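Local structure of pseudopodium-enriched atypical kinase 1 (Homo sapiens, 6BHC) at residues R151-R163 with D203-Q215. The protein is a pseudokinase with an unusual catalytic cleft that forms dimers by a novel mode and probably works in signalling by binding partners more than by catalysis. The protein carries 1 engineered substitution. Residues are numbered along the deposited sequence; the frame is centred on the assembly and turned at random.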
ATOM      1  N   ARG A 151      17.932  19.832 -15.027  1.00 39.19           N
ATOM      2  CA  ARG A 151      17.217  19.873 -13.758  1.00 39.16           C
ATOM      3  C   ARG A 151      17.646  18.777 -12.792  1.00 39.23           C
ATOM      4  O   ARG A 151      17.369  18.887 -11.593  1.00 47.32           O
ATOM      5  CB  ARG A 151      15.705  19.776 -13.996  1.00 25.10           C
ATOM      6  CG  ARG A 151      15.113  20.977 -14.720  1.00 33.16           C
ATOM      7  CD  ARG A 151      13.591  20.921 -14.751  1.00 32.33           C
ATOM      8  NE  ARG A 151      13.011  22.171 -15.238  1.00 46.05           N
ATOM      9  CZ  ARG A 151      12.637  22.385 -16.496  1.00 46.78           C
ATOM     10  NH1 ARG A 151      12.120  23.556 -16.845  1.00 45.56           N
ATOM     11  NH2 ARG A 151      12.775  21.429 -17.404  1.00 50.42           N
ATOM     12  N   GLU A 152      18.308  17.729 -13.280  1.00 28.22           N
ATOM     13  CA  GLU A 152      18.827  16.662 -12.423  1.00 30.07           C
ATOM     14  C   GLU A 152      20.270  17.007 -12.080  1.00 31.98           C
ATOM     15  O   GLU A 152      21.174  16.850 -12.905  1.00 34.57           O
ATOM     16  CB  GLU A 152      18.723  15.306 -13.115  1.00 40.76           C
ATOM     17  CG  GLU A 152      17.296  14.821 -13.351  1.00 48.80           C
ATOM     18  CD  GLU A 152      16.623  15.509 -14.525  1.00 46.91           C
ATOM     19  OE1 GLU A 152      17.340  15.987 -15.429  1.00 44.45           O
ATOM     20  OE2 GLU A 152      15.375  15.573 -14.542  1.00 47.49           O
ATOM     21  N   VAL A 153      20.489  17.481 -10.857  1.00 33.11           N
ATOM     22  CA  VAL A 153      21.798  17.969 -10.433  1.00 30.85           C
ATOM     23  C   VAL A 153      22.706  16.796 -10.087  1.00 27.91           C
ATOM     24  O   VAL A 153      22.386  16.010  -9.183  1.00 32.21           O
ATOM     25  CB  VAL A 153      21.671  18.928  -9.241  1.00 26.31           C
ATOM     26  CG1 VAL A 153      23.048  19.314  -8.729  1.00 27.36           C
ATOM     27  CG2 VAL A 153      20.881  20.163  -9.640  1.00 29.30           C
ATOM     28  N   PRO A 154      23.839  16.635 -10.768  1.00 31.24           N
ATOM     29  CA  PRO A 154      24.773  15.566 -10.401  1.00 34.47           C
ATOM     30  C   PRO A 154      25.630  15.957  -9.207  1.00 34.32           C
ATOM     31  O   PRO A 154      26.125  17.082  -9.108  1.00 39.99           O
ATOM     32  CB  PRO A 154      25.626  15.397 -11.664  1.00 33.10           C
ATOM     33  CG  PRO A 154      25.621  16.749 -12.283  1.00 32.77           C
ATOM     34  CD  PRO A 154      24.270  17.355 -11.980  1.00 28.72           C
ATOM     35  N   CYS A 155      25.795  15.004  -8.291  1.00 25.51           N
ATOM     36  CA  CYS A 155      26.629  15.199  -7.113  1.00 37.92           C
ATOM     37  C   CYS A 155      28.018  14.597  -7.267  1.00 35.84           C
ATOM     38  O   CYS A 155      28.951  15.059  -6.602  1.00 36.16           O
ATOM     39  CB  CYS A 155      25.951  14.593  -5.879  1.00 40.25           C
ATOM     40  SG  CYS A 155      24.244  15.128  -5.646  1.00 66.63           S
ATOM     41  N   LEU A 156      28.165  13.595  -8.128  1.00 39.97           N
ATOM     42  CA  LEU A 156      29.433  12.924  -8.386  1.00 34.35           C
ATOM     43  C   LEU A 156      29.216  11.962  -9.547  1.00 28.62           C
ATOM     44  O   LEU A 156      28.088  11.756 -10.003  1.00 28.09           O
ATOM     45  CB  LEU A 156      29.954  12.181  -7.149  1.00 33.66           C
ATOM     46  CG  LEU A 156      29.231  10.903  -6.714  1.00 38.56           C
ATOM     47  CD1 LEU A 156      30.136  10.067  -5.824  1.00 35.95           C
ATOM     48  CD2 LEU A 156      27.924  11.212  -5.996  1.00 36.88           C
ATOM     49  N   THR A 157      30.310  11.383 -10.026  1.00 26.14           N
ATOM     50  CA  THR A 157      30.257  10.341 -11.040  1.00 30.00           C
ATOM     51  C   THR A 157      30.471   8.978 -10.398  1.00 29.21           C
ATOM     52  O   THR A 157      30.856   8.864  -9.232  1.00 28.54           O
ATOM     53  CB  THR A 157      31.308  10.573 -12.128  1.00 29.41           C
ATOM     54  OG1 THR A 157      32.611  10.582 -11.535  1.00 35.35           O
ATOM     55  CG2 THR A 157      31.067  11.891 -12.845  1.00 28.89           C
ATOM     56  N   VAL A 158      30.219   7.928 -11.181  1.00 21.93           N
ATOM     57  CA  VAL A 158      30.517   6.589 -10.691  1.00 23.81           C
ATOM     58  C   VAL A 158      32.020   6.419 -10.497  1.00 26.56           C
ATOM     59  O   VAL A 158      32.457   5.746  -9.556  1.00 28.83           O
ATOM     60  CB  VAL A 158      29.929   5.525 -11.637  1.00 29.19           C
ATOM     61  CG1 VAL A 158      30.321   4.128 -11.179  1.00 25.87           C
ATOM     62  CG2 VAL A 158      28.416   5.652 -11.689  1.00 20.29           C
ATOM     63  N   ALA A 159      32.832   7.042 -11.358  1.00 26.94           N
ATOM     64  CA  ALA A 159      34.278   7.017 -11.160  1.00 25.80           C
ATOM     65  C   ALA A 159      34.660   7.593  -9.802  1.00 31.55           C
ATOM     66  O   ALA A 159      35.519   7.040  -9.106  1.00 34.83           O
ATOM     67  CB  ALA A 159      34.980   7.779 -12.283  1.00 25.17           C
ATOM     68  N   ASP A 160      34.028   8.700  -9.403  1.00 33.93           N
ATOM     69  CA  ASP A 160      34.294   9.267  -8.084  1.00 32.06           C
ATOM     70  C   ASP A 160      33.824   8.330  -6.982  1.00 32.59           C
ATOM     71  O   ASP A 160      34.497   8.174  -5.956  1.00 35.09           O
ATOM     72  CB  ASP A 160      33.613  10.629  -7.944  1.00 36.99           C
ATOM     73  CG  ASP A 160      34.075  11.628  -8.986  1.00 51.88           C
ATOM     74  OD1 ASP A 160      35.269  11.607  -9.355  1.00 59.36           O
ATOM     75  OD2 ASP A 160      33.237  12.439  -9.436  1.00 55.27           O
ATOM     76  N   PHE A 161      32.662   7.701  -7.173  1.00 25.48           N
ATOM     77  CA  PHE A 161      32.143   6.767  -6.180  1.00 19.15           C
ATOM     78  C   PHE A 161      33.060   5.560  -6.031  1.00 29.02           C
ATOM     79  O   PHE A 161      33.371   5.138  -4.911  1.00 29.94           O
ATOM     80  CB  PHE A 161      30.729   6.337  -6.570  1.00 26.60           C
ATOM     81  CG  PHE A 161      30.204   5.176  -5.778  1.00 33.01           C
ATOM     82  CD1 PHE A 161      29.744   5.354  -4.485  1.00 35.01           C
ATOM     83  CD2 PHE A 161      30.158   3.907  -6.333  1.00 31.41           C
ATOM     84  CE1 PHE A 161      29.257   4.287  -3.755  1.00 40.22           C
ATOM     85  CE2 PHE A 161      29.672   2.836  -5.610  1.00 33.47           C
ATOM     86  CZ  PHE A 161      29.221   3.027  -4.320  1.00 35.97           C
ATOM     87  N   VAL A 162      33.507   4.994  -7.155  1.00 23.72           N
ATOM     88  CA  VAL A 162      34.401   3.842  -7.104  1.00 31.27           C
ATOM     89  C   VAL A 162      35.728   4.222  -6.456  1.00 37.08           C
ATOM     90  O   VAL A 162      36.290   3.455  -5.663  1.00 34.97           O
ATOM     91  CB  VAL A 162      34.597   3.261  -8.518  1.00 27.70           C
ATOM     92  CG1 VAL A 162      35.699   2.215  -8.524  1.00 28.21           C
ATOM     93  CG2 VAL A 162      33.294   2.660  -9.028  1.00 21.61           C
ATOM     94  N   ARG A 163      36.239   5.417  -6.766  1.00 32.82           N
ATOM     95  CA  ARG A 163      37.520   5.847  -6.213  1.00 35.04           C
ATOM     96  C   ARG A 163      37.453   6.000  -4.697  1.00 31.48           C
ATOM     97  O   ARG A 163      38.428   5.704  -3.997  1.00 36.13           O
ATOM     98  CB  ARG A 163      37.957   7.160  -6.866  1.00 37.21           C
ATOM     99  CG  ARG A 163      39.327   7.653  -6.418  1.00 50.12           C
ATOM    100  CD  ARG A 163      39.767   8.902  -7.176  1.00 55.04           C
ATOM    101  NE  ARG A 163      38.950  10.071  -6.858  1.00 65.47           N
ATOM    102  CZ  ARG A 163      38.031  10.586  -7.669  1.00 71.95           C
ATOM    103  NH1 ARG A 163      37.806  10.039  -8.857  1.00 72.79           N
ATOM    104  NH2 ARG A 163      37.336  11.653  -7.294  1.00 70.05           N
ATOM    105  N   ASP A 203      31.103   5.235 -25.721  1.00 29.12           N
ATOM    106  CA  ASP A 203      32.051   5.878 -24.816  1.00 29.49           C
ATOM    107  C   ASP A 203      31.593   5.673 -23.374  1.00 30.88           C
ATOM    108  O   ASP A 203      31.515   6.611 -22.579  1.00 27.95           O
ATOM    109  CB  ASP A 203      32.210   7.359 -25.154  1.00 43.21           C
ATOM    110  CG  ASP A 203      33.423   7.982 -24.487  1.00 51.19           C
ATOM    111  OD1 ASP A 203      34.417   7.257 -24.267  1.00 42.87           O
ATOM    112  OD2 ASP A 203      33.383   9.192 -24.183  1.00 51.78           O
ATOM    113  N   LEU A 204      31.283   4.429 -23.023  1.00 32.32           N
ATOM    114  CA  LEU A 204      30.816   4.095 -21.681  1.00 27.63           C
ATOM    115  C   LEU A 204      32.019   4.046 -20.747  1.00 32.87           C
ATOM    116  O   LEU A 204      32.740   3.048 -20.689  1.00 34.19           O
ATOM    117  CB  LEU A 204      30.060   2.773 -21.692  1.00 30.21           C
ATOM    118  CG  LEU A 204      28.716   2.792 -22.422  1.00 32.21           C
ATOM    119  CD1 LEU A 204      28.087   1.407 -22.440  1.00 33.13           C
ATOM    120  CD2 LEU A 204      27.777   3.803 -21.778  1.00 31.41           C
ATOM    121  N   ARG A 205      32.241   5.136 -20.018  1.00 31.42           N
ATOM    122  CA  ARG A 205      33.298   5.219 -19.021  1.00 24.15           C
ATOM    123  C   ARG A 205      32.700   5.705 -17.709  1.00 29.06           C
ATOM    124  O   ARG A 205      31.668   6.381 -17.693  1.00 36.37           O
ATOM    125  CB  ARG A 205      34.433   6.146 -19.485  1.00 24.98           C
ATOM    126  CG  ARG A 205      35.256   5.562 -20.628  1.00 35.02           C
ATOM    127  CD  ARG A 205      36.350   6.505 -21.114  1.00 44.11           C
ATOM    128  NE  ARG A 205      35.818   7.633 -21.874  1.00 53.72           N
ATOM    129  CZ  ARG A 205      35.825   8.893 -21.450  1.00 58.61           C
ATOM    130  NH1 ARG A 205      36.348   9.195 -20.271  1.00 59.03           N
ATOM    131  NH2 ARG A 205      35.316   9.853 -22.210  1.00 59.69           N
ATOM    132  N   LEU A 206      33.356   5.345 -16.603  1.00 30.85           N
ATOM    133  CA  LEU A 206      32.784   5.615 -15.286  1.00 26.83           C
ATOM    134  C   LEU A 206      32.620   7.109 -15.034  1.00 26.23           C
ATOM    135  O   LEU A 206      31.720   7.515 -14.290  1.00 29.43           O
ATOM    136  CB  LEU A 206      33.645   4.977 -14.196  1.00 26.35           C
ATOM    137  CG  LEU A 206      33.667   3.446 -14.167  1.00 31.03           C
ATOM    138  CD1 LEU A 206      34.507   2.932 -13.007  1.00 31.10           C
ATOM    139  CD2 LEU A 206      32.253   2.888 -14.094  1.00 28.28           C
ATOM    140  N   GLU A 207      33.466   7.941 -15.643  1.00 25.83           N
ATOM    141  CA  GLU A 207      33.333   9.386 -15.505  1.00 32.56           C
ATOM    142  C   GLU A 207      32.211   9.962 -16.360  1.00 34.76           C
ATOM    143  O   GLU A 207      31.908  11.154 -16.232  1.00 34.14           O
ATOM    144  CB  GLU A 207      34.659  10.076 -15.851  1.00 31.62           C
ATOM    145  CG  GLU A 207      35.247   9.699 -17.206  1.00 40.20           C
ATOM    146  CD  GLU A 207      36.108   8.445 -17.158  1.00 59.95           C
ATOM    147  OE1 GLU A 207      36.007   7.680 -16.175  1.00 56.23           O
ATOM    148  OE2 GLU A 207      36.891   8.227 -18.107  1.00 69.04           O
ATOM    149  N   ASN A 208      31.589   9.157 -17.220  1.00 30.98           N
ATOM    150  CA  ASN A 208      30.436   9.583 -18.000  1.00 29.35           C
ATOM    151  C   ASN A 208      29.114   9.165 -17.369  1.00 31.21           C
ATOM    152  O   ASN A 208      28.053   9.515 -17.894  1.00 26.60           O
ATOM    153  CB  ASN A 208      30.528   9.031 -19.428  1.00 26.22           C
ATOM    154  CG  ASN A 208      31.681   9.631 -20.212  1.00 37.49           C
ATOM    155  OD1 ASN A 208      32.036  10.794 -20.023  1.00 29.42           O
ATOM    156  ND2 ASN A 208      32.274   8.836 -21.096  1.00 37.21           N
ATOM    157  N   LEU A 209      29.153   8.428 -16.263  1.00 26.93           N
ATOM    158  CA  LEU A 209      27.955   8.011 -15.548  1.00 25.52           C
ATOM    159  C   LEU A 209      27.807   8.870 -14.298  1.00 29.24           C
ATOM    160  O   LEU A 209      28.688   8.869 -13.432  1.00 32.89           O
ATOM    161  CB  LEU A 209      28.028   6.529 -15.183  1.00 18.88           C
ATOM    162  CG  LEU A 209      28.344   5.569 -16.335  1.00 25.99           C
ATOM    163  CD1 LEU A 209      28.453   4.137 -15.832  1.00 19.65           C
ATOM    164  CD2 LEU A 209      27.297   5.676 -17.432  1.00 24.73           C
ATOM    165  N   LEU A 210      26.696   9.593 -14.208  1.00 20.81           N
ATOM    166  CA  LEU A 210      26.451  10.534 -13.127  1.00 22.10           C
ATOM    167  C   LEU A 210      25.526   9.926 -12.081  1.00 24.79           C
ATOM    168  O   LEU A 210      24.664   9.099 -12.392  1.00 21.94           O
ATOM    169  CB  LEU A 210      25.837  11.827 -13.668  1.00 21.62           C
ATOM    170  CG  LEU A 210      26.502  12.414 -14.915  1.00 33.32           C
ATOM    171  CD1 LEU A 210      25.715  13.606 -15.440  1.00 38.42           C
ATOM    172  CD2 LEU A 210      27.939  12.805 -14.616  1.00 30.85           C
ATOM    173  N   LEU A 211      25.707  10.357 -10.834  1.00 25.71           N
ATOM    174  CA  LEU A 211      24.884   9.920  -9.711  1.00 25.24           C
ATOM    175  C   LEU A 211      24.138  11.122  -9.151  1.00 32.61           C
ATOM    176  O   LEU A 211      24.761  12.101  -8.725  1.00 30.88           O
ATOM    177  CB  LEU A 211      25.742   9.265  -8.627  1.00 19.19           C
ATOM    178  CG  LEU A 211      26.397   7.945  -9.023  1.00 25.56           C
ATOM    179  CD1 LEU A 211      27.323   7.452  -7.924  1.00 21.29           C
ATOM    180  CD2 LEU A 211      25.331   6.910  -9.336  1.00 35.13           C
ATOM    181  N   VAL A 212      22.807  11.046  -9.150  1.00 28.20           N
ATOM    182  CA  VAL A 212      21.952  12.120  -8.666  1.00 38.02           C
ATOM    183  C   VAL A 212      20.982  11.550  -7.637  1.00 43.08           C
ATOM    184  O   VAL A 212      20.881  10.338  -7.447  1.00 44.98           O
ATOM    185  CB  VAL A 212      21.178  12.816  -9.806  1.00 43.35           C
ATOM    186  CG1 VAL A 212      22.120  13.215 -10.930  1.00 44.09           C
ATOM    187  CG2 VAL A 212      20.085  11.908 -10.326  1.00 49.65           C
ATOM    188  N   HIS A 213      20.265  12.450  -6.972  1.00 45.73           N
ATOM    189  CA  HIS A 213      19.270  12.064  -5.983  1.00 52.23           C
ATOM    190  C   HIS A 213      17.908  11.856  -6.639  1.00 54.72           C
ATOM    191  O   HIS A 213      17.699  12.151  -7.818  1.00 55.99           O
ATOM    192  CB  HIS A 213      19.168  13.117  -4.880  1.00 44.17           C
ATOM    193  CG  HIS A 213      20.315  13.100  -3.918  1.00 47.04           C
ATOM    194  ND1 HIS A 213      21.376  13.974  -4.009  1.00 55.33           N
ATOM    195  CD2 HIS A 213      20.570  12.311  -2.848  1.00 55.34           C
ATOM    196  CE1 HIS A 213      22.233  13.726  -3.036  1.00 60.26           C
ATOM    197  NE2 HIS A 213      21.768  12.721  -2.317  1.00 55.53           N
ATOM    198  N   TYR A 214      16.971  11.337  -5.851  1.00 60.71           N
ATOM    199  CA  TYR A 214      15.603  11.157  -6.311  1.00 64.51           C
ATOM    200  C   TYR A 214      14.660  11.381  -5.139  1.00 64.53           C
ATOM    201  O   TYR A 214      14.945  10.959  -4.015  1.00 62.07           O
ATOM    202  CB  TYR A 214      15.393   9.765  -6.919  1.00 60.30           C
ATOM    203  CG  TYR A 214      15.505   8.623  -5.933  1.00 62.21           C
ATOM    204  CD1 TYR A 214      16.728   8.025  -5.663  1.00 59.79           C
ATOM    205  CD2 TYR A 214      14.382   8.134  -5.280  1.00 66.39           C
ATOM    206  CE1 TYR A 214      16.828   6.977  -4.765  1.00 59.52           C
ATOM    207  CE2 TYR A 214      14.470   7.089  -4.384  1.00 68.82           C
ATOM    208  CZ  TYR A 214      15.695   6.513  -4.130  1.00 64.91           C
ATOM    209  OH  TYR A 214      15.782   5.471  -3.236  1.00 63.56           O
ATOM    210  N   GLN A 215      13.544  12.053  -5.406  1.00 73.78           N
ATOM    211  CA  GLN A 215      12.549  12.321  -4.375  1.00 81.84           C
ATOM    212  C   GLN A 215      11.603  11.137  -4.213  1.00 76.59           C
ATOM    213  O   GLN A 215      11.729  10.355  -3.270  1.00 66.40           O
ATOM    214  CB  GLN A 215      11.754  13.587  -4.705  1.00 90.62           C
ATOM    215  CG  GLN A 215      12.553  14.876  -4.582  1.00101.20           C
ATOM    216  CD  GLN A 215      11.730  16.109  -4.910  1.00112.38           C
ATOM    217  OE1 GLN A 215      10.718  16.027  -5.604  1.00116.93           O
ATOM    218  NE2 GLN A 215      12.162  17.259  -4.405  1.00113.91           N
TER
HETATM  219  O   HOH W   1      20.534  15.409  -7.474  1.00 41.27           O
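V158 straddles the start of strand 209-212. Its CG1, anti to the backbone N (chi1 176°), crosses L206 at a slant to meet CD2 at 3.7 Å, while CG2 lies 3.6 Å from L209 CB and also reaches the branch point of L211. Its own N-H binds L209 O at 2.9 Å. One residue on, the methyl of A159 abuts L206 CB at 3.6 Å, and the V162 side chain crosses that of L206 at about a right angle, CG2 toward CD1. L211 sends CD1 to the CB of F161 and also touches L183 of helix 173-194. In kinase-fold terms, the hinge and the helix after it close here over the catalytic loop and the strand that follows it. T157 divides its branches at chi1 59°: CG2 turns to L210 CD2 (3.7 Å) and E207 O, while OG1 accepts from D160 N at 3.2 Å, and D160 OD2 in turn accepts from T157 N, a capping box. With an alanine here, D160 N would probably lose its cap and a gap would open beside L210 CD2. Back toward the start of the segment, C155 N binds L211 O and L211 N binds L156 O; C155 SG sits obliquely to the H213 ring, 3.5 Å from ND1. V212 CG1 presses on V153 O at 3.3 Å, and a water links that oxygen to H213 N.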